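Local atomic coordinates of Cap5O (Staphylococcus aureus, PDB entry 3OJO), a protein that acts as an NAD-binding UDP-N-acetyl-mannosamine dehydrogenase in the biosynthesis of the bacterium's capsular polysaccharide. Residues G122-V127 with Y156-P161; F321-K326 with P336-Y341; L377-S382 with F404-V409. One frame throughout, in Å; residues are numbered along the deposited sequence.

Interaction 1. Residues G122-V127 with Y156-P161; sequences GNTIIV and YLVHCP
T124-V127 and Y156-H159 pair in parallel, residue for residue from T124 with Y156 to V127 with H159, their axes 4.7 Å apart and 16° from exact alignment. They are the two strands of a beta-alpha-beta unit in the Rossmann-type NAD-binding domain, joined through helix 135-145. Main-chain bonds zigzag between them from Y156 N on N123 O as far as V127 N on V158 O; in the middle, V158 N meets I125 O almost linearly at 2.9 Å. T124, I126, Y156 and V158 look toward helix 185-195, where I126 CG1 lies beside V158 CB at 3.9 Å. The Y156 ring turns an edge to the other strand, with T124 OG1 3.7 Å from CD2 and G122 O 3.8 Å from CE2. On the face covered by helix 135-145, the tip of L157 leans across so that CD2 touches I125 CB at 3.8 Å. At the C-terminal end the H159 ring, its CG anti to the backbone N (chi1 176°), turns its ND1 edge to V127 O. That oxygen takes two donors, from opposite faces of its carbonyl plane: H159 ND1 at 2.8 Å and, as the fifth main-chain bond, C160 N at 3.1 Å.

Interaction 2. Residues F321-K326 with P336-Y341; sequences FGLTYK and PAFDIY
The methyl group of A337 packs against the backbone of G322-T324, with CB 3.5 Å from G322 O and 3.6 Å from L323 C. Beside it, L323 spreads over the first turns of the helix. Its CG is anti to the carbonyl carbon (chi1 -72°), and chi2 of 179° sends CD1 on in the extended direction and leaves the other branch, CD2, to meet the helix. CD2 touches the base of Y341, 3.5 Å from its CB, and a ring atom of F338, 4.0 Å from CD1. At the other end, the Y325 ring rests against P336, with CD1 3.8 Å from the proline CD. Direct contact between the segments is thus apolar and van der Waals, and polar groups beyond it fix the backbone. S335, just ahead of P336, joins the two segments through its hydroxyl, which is hydrogen-bonded both to L323 O and to F338 N in the first turn of the helix. L323 N is held by the carboxylate of D356, and T324 O by the hydroxyl of S382. Within the loop, T324 OG1 donates to K326 O at 2.8 Å, tying the side chain to the backbone two residues on. K326 itself touches bound pyridine-2,6-dicarboxylic acid, and Y325 OH makes a weak hydrogen bond to R222, which lines another pocket for the same compound. Farther along, Y341 packs on V352 and A354 of strand 351-355. The whole is a strand-loop-helix connection of a Rossmann-like parallel alpha/beta fold, leading from strand 317-321 into helix 336-346 in the UDP-binding domain.

Interaction 3. Residues L377-S382 with F404-V409; sequences LVLILS and FDTKNV
Main-chain bonds join strand 377-380 to the end of strand 402-405 in parallel: F404 N donates to V378 O and I380 N to F404 O, each at 3.0 Å. Just beyond the second strand, T406 gives I380 O two bonds, from its N at 3.0 Å and from OG1 at 2.7 Å. The hydroxyl reaches a lone pair of that carbonyl because it stands between the backbone N and the carbonyl carbon (chi1 71°). The carboxylate of D405 organises the chain that follows the strand. D405 OD1 accepts from K407 N, 3.2 Å away and well above the carboxylate plane, giving an Asx turn, while OD2 takes V409 N at 2.7 Å on its syn side. Apolar contacts occupy both faces of the pair. L377 CD1 lies against F404 CB, L379 CD1 is 3.7 Å from CD2 of the ring, and T406 CG2 sits over one ring face toward its rim. Across the sheet, I380 CG2 meets V409 CG1 at 3.7 Å. Strand 317-321 hydrogen-bonds to the far side of 377-380, and Y419 of strand 418-420 bonds D405 OD2; helix 286-312 covers L377, L379 and F404, and helix 336-346 packs on L379 and L381.

From the N terminus, interaction 1 comes first, closing a loop of 28 residues that contains helix 135-145 and the NAD-binding T130. Interaction 2 closes a short loop of nine residues holding R333, another NAD-binding residue, and interaction 3 then closes one of 21. The three follow in series, without nesting or crossing. Interaction 1 belongs to the NAD-binding domain and lies across the centre of the chain from the others, its centre about 36 Å from that of interaction 2. Interactions 2 and 3 share the UDP-binding domain and touch: F321 N lies 2.7 Å from L379 O, a probable hydrogen bond that sets strand 317-321 beside strand 377-380, so both contacts belong to one parallel sheet.

Interaction 1. Residues G122-V127 with Y156-P161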
loop_
_atom_site.group_PDB
_atom_site.type_symbol
_atom_site.label_atom_id
_atom_site.label_comp_id
_atom_site.label_asym_id
_atom_site.label_seq_id
_atom_site.Cartn_x
_atom_site.Cartn_y
_atom_site.Cartn_z
ATOM N N GLY B 122 25.940 -24.655 -24.550
ATOM C CA GLY B 122 24.580 -24.640 -25.091
ATOM C C GLY B 122 23.478 -24.827 -24.061
ATOM O O GLY B 122 22.297 -24.634 -24.376
ATOM N N ASN B 123 23.857 -25.201 -22.816
ATOM C CA ASN B 123 22.940 -25.459 -21.701
ATOM C C ASN B 123 22.195 -24.227 -21.174
ATOM O O ASN B 123 22.709 -23.103 -21.235
ATOM C CB ASN B 123 23.670 -26.172 -20.552
ATOM C CG ASN B 123 24.009 -27.626 -20.811
ATOM O OD1 ASN B 123 23.645 -28.229 -21.842
ATOM N ND2 ASN B 123 24.703 -28.226 -19.856
ATOM N N THR B 124 20.979 -24.465 -20.635
ATOM C CA THR B 124 20.131 -23.438 -20.025
ATOM C C THR B 124 19.927 -23.739 -18.535
ATOM O O THR B 124 19.623 -24.877 -18.174
ATOM C CB THR B 124 18.803 -23.278 -20.776
ATOM O OG1 THR B 124 19.075 -23.127 -22.168
ATOM C CG2 THR B 124 17.979 -22.072 -20.281
ATOM N N ILE B 125 20.126 -22.720 -17.679
ATOM C CA ILE B 125 19.895 -22.801 -16.239
ATOM C C ILE B 125 18.741 -21.867 -15.929
ATOM O O ILE B 125 18.835 -20.665 -16.176
ATOM C CB ILE B 125 21.147 -22.482 -15.363
ATOM C CG1 ILE B 125 22.441 -23.265 -15.810
ATOM C CG2 ILE B 125 20.844 -22.603 -13.859
ATOM C CD1 ILE B 125 22.445 -24.709 -15.755
ATOM N N ILE B 126 17.638 -22.437 -15.435
ATOM C CA ILE B 126 16.450 -21.705 -15.016
ATOM C C ILE B 126 16.360 -21.808 -13.509
ATOM O O ILE B 126 16.464 -22.903 -12.961
ATOM C CB ILE B 126 15.144 -22.166 -15.695
ATOM C CG1 ILE B 126 15.263 -22.119 -17.238
ATOM C CG2 ILE B 126 13.943 -21.318 -15.201
ATOM C CD1 ILE B 126 14.242 -22.975 -17.963
ATOM N N VAL B 127 16.218 -20.661 -12.841
ATOM C CA VAL B 127 16.026 -20.622 -11.403
ATOM C C VAL B 127 14.552 -20.258 -11.202
ATOM O O VAL B 127 14.128 -19.162 -11.582
ATOM C CB VAL B 127 17.032 -19.684 -10.707
ATOM C CG1 VAL B 127 16.814 -19.658 -9.200
ATOM C CG2 VAL B 127 18.461 -20.114 -11.014
ATOM N N TYR B 156 22.796 -20.319 -21.011
ATOM C CA TYR B 156 21.709 -19.374 -20.834
ATOM C C TYR B 156 21.174 -19.350 -19.420
ATOM O O TYR B 156 20.861 -20.404 -18.861
ATOM C CB TYR B 156 20.624 -19.578 -21.897
ATOM C CG TYR B 156 21.209 -19.634 -23.291
ATOM C CD1 TYR B 156 21.694 -18.483 -23.912
ATOM C CD2 TYR B 156 21.361 -20.847 -23.956
ATOM C CE1 TYR B 156 22.292 -18.536 -25.170
ATOM C CE2 TYR B 156 21.952 -20.912 -25.219
ATOM C CZ TYR B 156 22.421 -19.754 -25.821
ATOM O OH TYR B 156 23.011 -19.809 -27.064
ATOM N N LEU B 157 21.146 -18.148 -18.821
ATOM C CA LEU B 157 20.685 -17.936 -17.458
ATOM C C LEU B 157 19.317 -17.235 -17.425
ATOM O O LEU B 157 19.211 -16.070 -17.809
ATOM C CB LEU B 157 21.723 -17.146 -16.648
ATOM C CG LEU B 157 23.080 -17.767 -16.329
ATOM C CD1 LEU B 157 23.853 -16.868 -15.365
ATOM C CD2 LEU B 157 22.940 -19.157 -15.723
ATOM N N VAL B 158 18.273 -17.969 -16.990
ATOM C CA VAL B 158 16.884 -17.499 -16.882
ATOM C C VAL B 158 16.377 -17.583 -15.428
ATOM O O VAL B 158 16.564 -18.605 -14.771
ATOM C CB VAL B 158 15.922 -18.320 -17.794
ATOM C CG1 VAL B 158 14.478 -17.798 -17.722
ATOM C CG2 VAL B 158 16.407 -18.389 -19.236
ATOM N N HIS B 159 15.702 -16.522 -14.951
ATOM C CA HIS B 159 14.954 -16.534 -13.712
ATOM C C HIS B 159 13.515 -16.495 -14.155
ATOM O O HIS B 159 13.093 -15.530 -14.788
ATOM C CB HIS B 159 15.232 -15.347 -12.779
ATOM C CG HIS B 159 14.358 -15.350 -11.539
ATOM N ND1 HIS B 159 14.244 -16.474 -10.728
ATOM C CD2 HIS B 159 13.590 -14.364 -11.011
ATOM C CE1 HIS B 159 13.398 -16.142 -9.769
ATOM N NE2 HIS B 159 12.990 -14.880 -9.889
ATOM N N CYS B 160 12.782 -17.571 -13.904
ATOM C CA CYS B 160 11.360 -17.607 -14.159
ATOM C C CYS B 160 10.684 -17.966 -12.830
ATOM O O CYS B 160 10.712 -19.121 -12.413
ATOM C CB CYS B 160 10.974 -18.568 -15.274
ATOM S SG CYS B 160 9.183 -18.778 -15.428
ATOM N N PRO B 161 10.141 -16.972 -12.113
ATOM C CA PRO B 161 9.521 -17.254 -10.816
ATOM C C PRO B 161 8.297 -18.151 -10.905
ATOM O O PRO B 161 7.338 -17.890 -11.631
ATOM C CB PRO B 161 9.193 -15.868 -10.240
ATOM C CG PRO B 161 9.822 -14.897 -11.129
ATOM C CD PRO B 161 10.044 -15.543 -12.453
#

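Interaction 2. Residues F321-K326 with P336-Y341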
loop_
_atom_site.group_PDB
_atom_site.type_symbol
_atom_site.label_atom_id
_atom_site.label_comp_id
_atom_site.label_asym_id
_atom_site.label_seq_id
_atom_site.Cartn_x
_atom_site.Cartn_y
_atom_site.Cartn_z
ATOM N N PHE B 321 -7.895 -22.253 16.800
ATOM C CA PHE B 321 -8.514 -22.761 15.575
ATOM C C PHE B 321 -7.647 -22.323 14.380
ATOM O O PHE B 321 -7.703 -21.177 13.944
ATOM C CB PHE B 321 -9.957 -22.238 15.451
ATOM C CG PHE B 321 -11.042 -23.112 16.028
ATOM C CD1 PHE B 321 -12.323 -23.092 15.496
ATOM C CD2 PHE B 321 -10.794 -23.934 17.122
ATOM C CE1 PHE B 321 -13.340 -23.884 16.038
ATOM C CE2 PHE B 321 -11.810 -24.738 17.659
ATOM C CZ PHE B 321 -13.076 -24.703 17.114
ATOM N N GLY B 322 -6.814 -23.234 13.909
ATOM C CA GLY B 322 -5.889 -22.987 12.816
ATOM C C GLY B 322 -4.486 -22.674 13.292
ATOM O O GLY B 322 -4.297 -21.827 14.167
ATOM N N LEU B 323 -3.495 -23.377 12.723
ATOM C CA LEU B 323 -2.071 -23.227 13.044
ATOM C C LEU B 323 -1.239 -22.843 11.793
ATOM O O LEU B 323 -0.017 -22.723 11.873
ATOM C CB LEU B 323 -1.524 -24.517 13.663
ATOM C CG LEU B 323 -1.929 -24.927 15.090
ATOM C CD1 LEU B 323 -1.282 -26.234 15.430
ATOM C CD2 LEU B 323 -1.421 -23.959 16.111
ATOM N N THR B 324 -1.916 -22.604 10.664
ATOM C CA THR B 324 -1.290 -22.263 9.383
ATOM C C THR B 324 -1.450 -20.790 9.018
ATOM O O THR B 324 -2.416 -20.162 9.458
ATOM C CB THR B 324 -1.906 -23.133 8.262
ATOM O OG1 THR B 324 -3.303 -22.837 8.141
ATOM C CG2 THR B 324 -1.684 -24.625 8.483
ATOM N N TYR B 325 -0.548 -20.253 8.157
ATOM C CA TYR B 325 -0.683 -18.868 7.689
ATOM C C TYR B 325 -1.833 -18.777 6.704
ATOM O O TYR B 325 -2.773 -18.024 6.938
ATOM C CB TYR B 325 0.625 -18.302 7.099
ATOM C CG TYR B 325 0.474 -16.939 6.429
ATOM C CD1 TYR B 325 0.031 -15.825 7.149
ATOM C CD2 TYR B 325 0.815 -16.755 5.090
ATOM C CE1 TYR B 325 -0.103 -14.573 6.540
ATOM C CE2 TYR B 325 0.682 -15.507 4.472
ATOM C CZ TYR B 325 0.234 -14.415 5.205
ATOM O OH TYR B 325 0.125 -13.178 4.604
ATOM N N LYS B 326 -1.785 -19.567 5.635
ATOM C CA LYS B 326 -2.853 -19.534 4.659
ATOM C C LYS B 326 -3.922 -20.549 5.046
ATOM O O LYS B 326 -3.631 -21.524 5.744
ATOM C CB LYS B 326 -2.315 -19.769 3.228
ATOM C CG LYS B 326 -1.211 -18.800 2.828
ATOM C CD LYS B 326 -0.728 -19.006 1.408
ATOM C CE LYS B 326 0.581 -18.287 1.164
ATOM N NZ LYS B 326 1.733 -18.964 1.828
ATOM N N PRO B 336 2.183 -17.259 11.738
ATOM C CA PRO B 336 1.875 -16.407 12.904
ATOM C C PRO B 336 0.891 -17.101 13.877
ATOM O O PRO B 336 0.961 -16.884 15.079
ATOM C CB PRO B 336 1.320 -15.135 12.276
ATOM C CG PRO B 336 0.734 -15.578 10.956
ATOM C CD PRO B 336 1.568 -16.741 10.495
ATOM N N ALA B 337 0.017 -17.987 13.349
ATOM C CA ALA B 337 -0.970 -18.791 14.101
ATOM C C ALA B 337 -0.244 -19.787 15.039
ATOM O O ALA B 337 -0.634 -19.941 16.196
ATOM C CB ALA B 337 -1.873 -19.542 13.134
ATOM N N PHE B 338 0.837 -20.422 14.545
ATOM C CA PHE B 338 1.641 -21.333 15.346
ATOM C C PHE B 338 2.416 -20.547 16.363
ATOM O O PHE B 338 2.558 -21.014 17.489
ATOM C CB PHE B 338 2.597 -22.186 14.492
ATOM C CG PHE B 338 3.223 -23.267 15.332
ATOM C CD1 PHE B 338 2.551 -24.460 15.574
ATOM C CD2 PHE B 338 4.441 -23.058 15.968
ATOM C CE1 PHE B 338 3.109 -25.446 16.386
ATOM C CE2 PHE B 338 4.977 -24.031 16.819
ATOM C CZ PHE B 338 4.309 -25.219 17.011
ATOM N N ASP B 339 2.931 -19.359 15.976
ATOM C CA ASP B 339 3.664 -18.466 16.876
ATOM C C ASP B 339 2.846 -18.076 18.098
ATOM O O ASP B 339 3.369 -18.094 19.214
ATOM C CB ASP B 339 4.165 -17.244 16.118
ATOM C CG ASP B 339 5.365 -17.561 15.247
ATOM O OD1 ASP B 339 5.972 -16.606 14.697
ATOM O OD2 ASP B 339 5.719 -18.759 15.136
ATOM N N ILE B 340 1.528 -17.859 17.891
ATOM C CA ILE B 340 0.561 -17.520 18.941
ATOM C C ILE B 340 0.366 -18.720 19.857
ATOM O O ILE B 340 0.458 -18.565 21.075
ATOM C CB ILE B 340 -0.780 -16.945 18.366
ATOM C CG1 ILE B 340 -0.534 -15.585 17.665
ATOM C CG2 ILE B 340 -1.836 -16.777 19.459
ATOM C CD1 ILE B 340 -1.479 -15.197 16.586
ATOM N N TYR B 341 0.119 -19.911 19.268
ATOM C CA TYR B 341 -0.102 -21.180 19.980
ATOM C C TYR B 341 1.044 -21.482 20.944
ATOM O O TYR B 341 0.808 -21.761 22.104
ATOM C CB TYR B 341 -0.306 -22.336 18.972
ATOM C CG TYR B 341 -0.167 -23.726 19.561
ATOM C CD1 TYR B 341 -1.200 -24.298 20.301
ATOM C CD2 TYR B 341 1.015 -24.456 19.411
ATOM C CE1 TYR B 341 -1.064 -25.563 20.874
ATOM C CE2 TYR B 341 1.161 -25.720 19.981
ATOM C CZ TYR B 341 0.117 -26.272 20.701
ATOM O OH TYR B 341 0.259 -27.517 21.246
#

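Interaction 3. Residues L377-S382 with F404-V409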
loop_
_atom_site.group_PDB
_atom_site.type_symbol
_atom_site.label_atom_id
_atom_site.label_comp_id
_atom_site.label_asym_id
_atom_site.label_seq_id
_atom_site.Cartn_x
_atom_site.Cartn_y
_atom_site.Cartn_z
ATOM N N LEU B 377 -12.412 -19.603 25.751
ATOM C CA LEU B 377 -12.293 -18.849 24.492
ATOM C C LEU B 377 -11.829 -19.692 23.298
ATOM O O LEU B 377 -10.892 -20.465 23.428
ATOM C CB LEU B 377 -11.352 -17.626 24.700
ATOM C CG LEU B 377 -10.817 -16.867 23.466
ATOM C CD1 LEU B 377 -11.887 -15.985 22.811
ATOM C CD2 LEU B 377 -9.576 -16.072 23.813
ATOM N N VAL B 378 -12.495 -19.533 22.136
ATOM C CA VAL B 378 -12.092 -20.129 20.844
ATOM C C VAL B 378 -11.371 -19.030 20.045
ATOM O O VAL B 378 -11.945 -17.970 19.751
ATOM C CB VAL B 378 -13.224 -20.836 20.053
ATOM C CG1 VAL B 378 -12.977 -20.804 18.541
ATOM C CG2 VAL B 378 -13.383 -22.277 20.535
ATOM N N LEU B 379 -10.091 -19.264 19.775
ATOM C CA LEU B 379 -9.250 -18.310 19.075
ATOM C C LEU B 379 -9.074 -18.698 17.608
ATOM O O LEU B 379 -8.405 -19.689 17.316
ATOM C CB LEU B 379 -7.897 -18.162 19.810
ATOM C CG LEU B 379 -6.968 -17.024 19.389
ATOM C CD1 LEU B 379 -7.652 -15.652 19.498
ATOM C CD2 LEU B 379 -5.692 -17.049 20.205
ATOM N N ILE B 380 -9.665 -17.906 16.687
ATOM C CA ILE B 380 -9.515 -18.178 15.253
ATOM C C ILE B 380 -8.317 -17.419 14.615
ATOM O O ILE B 380 -8.327 -16.192 14.478
ATOM C CB ILE B 380 -10.826 -18.098 14.450
ATOM C CG1 ILE B 380 -11.983 -18.737 15.235
ATOM C CG2 ILE B 380 -10.631 -18.741 13.067
ATOM C CD1 ILE B 380 -13.242 -18.848 14.516
ATOM N N LEU B 381 -7.294 -18.194 14.233
ATOM C CA LEU B 381 -6.020 -17.715 13.692
ATOM C C LEU B 381 -5.752 -18.064 12.229
ATOM O O LEU B 381 -4.833 -17.481 11.648
ATOM C CB LEU B 381 -4.845 -18.167 14.578
ATOM C CG LEU B 381 -4.913 -17.893 16.070
ATOM C CD1 LEU B 381 -3.748 -18.498 16.740
ATOM C CD2 LEU B 381 -4.997 -16.395 16.369
ATOM N N SER B 382 -6.585 -18.955 11.619
ATOM C CA SER B 382 -6.502 -19.340 10.195
ATOM C C SER B 382 -7.855 -19.225 9.512
ATOM O O SER B 382 -8.872 -19.465 10.150
ATOM C CB SER B 382 -5.945 -20.750 10.033
ATOM O OG SER B 382 -4.650 -20.830 10.609
ATOM N N PHE B 404 -12.986 -15.122 19.452
ATOM C CA PHE B 404 -12.194 -13.978 18.998
ATOM C C PHE B 404 -11.549 -14.390 17.666
ATOM O O PHE B 404 -10.604 -15.193 17.624
ATOM C CB PHE B 404 -11.155 -13.471 20.017
ATOM C CG PHE B 404 -10.324 -12.306 19.513
ATOM C CD1 PHE B 404 -10.884 -11.326 18.693
ATOM C CD2 PHE B 404 -8.984 -12.188 19.857
ATOM C CE1 PHE B 404 -10.110 -10.272 18.204
ATOM C CE2 PHE B 404 -8.219 -11.122 19.381
ATOM C CZ PHE B 404 -8.792 -10.170 18.567
ATOM N N ASP B 405 -12.125 -13.878 16.573
ATOM C CA ASP B 405 -11.707 -14.200 15.219
ATOM C C ASP B 405 -10.778 -13.128 14.661
ATOM O O ASP B 405 -11.214 -12.026 14.344
ATOM C CB ASP B 405 -12.941 -14.457 14.345
ATOM C CG ASP B 405 -12.697 -14.981 12.952
ATOM O OD1 ASP B 405 -11.567 -15.431 12.673
ATOM O OD2 ASP B 405 -13.637 -14.958 12.144
ATOM N N THR B 406 -9.477 -13.461 14.570
ATOM C CA THR B 406 -8.431 -12.574 14.070
ATOM C C THR B 406 -8.401 -12.529 12.538
ATOM O O THR B 406 -7.688 -11.694 11.979
ATOM C CB THR B 406 -7.052 -12.971 14.660
ATOM O OG1 THR B 406 -6.613 -14.188 14.084
ATOM C CG2 THR B 406 -7.054 -13.055 16.161
ATOM N N LYS B 407 -9.164 -13.426 11.871
ATOM C CA LYS B 407 -9.216 -13.563 10.401
ATOM C C LYS B 407 -10.543 -13.132 9.743
ATOM O O LYS B 407 -10.581 -13.012 8.519
ATOM C CB LYS B 407 -8.862 -15.014 9.972
ATOM C CG LYS B 407 -7.420 -15.441 10.239
ATOM C CD LYS B 407 -6.382 -14.698 9.377
ATOM C CE LYS B 407 -6.306 -15.152 7.949
ATOM N NZ LYS B 407 -5.131 -14.555 7.266
ATOM N N ASN B 408 -11.618 -12.906 10.541
ATOM C CA ASN B 408 -12.968 -12.532 10.075
ATOM C C ASN B 408 -13.508 -13.572 9.055
ATOM O O ASN B 408 -14.011 -13.224 7.979
ATOM C CB ASN B 408 -13.006 -11.082 9.560
ATOM C CG ASN B 408 -14.388 -10.531 9.315
ATOM O OD1 ASN B 408 -15.341 -10.788 10.048
ATOM N ND2 ASN B 408 -14.522 -9.735 8.279
ATOM N N VAL B 409 -13.359 -14.864 9.414
ATOM C CA VAL B 409 -13.720 -16.021 8.602
ATOM C C VAL B 409 -15.158 -16.535 8.831
ATOM O O VAL B 409 -15.798 -16.968 7.868
ATOM C CB VAL B 409 -12.621 -17.130 8.660
ATOM C CG1 VAL B 409 -12.585 -17.842 10.010
ATOM C CG2 VAL B 409 -12.760 -18.125 7.519
#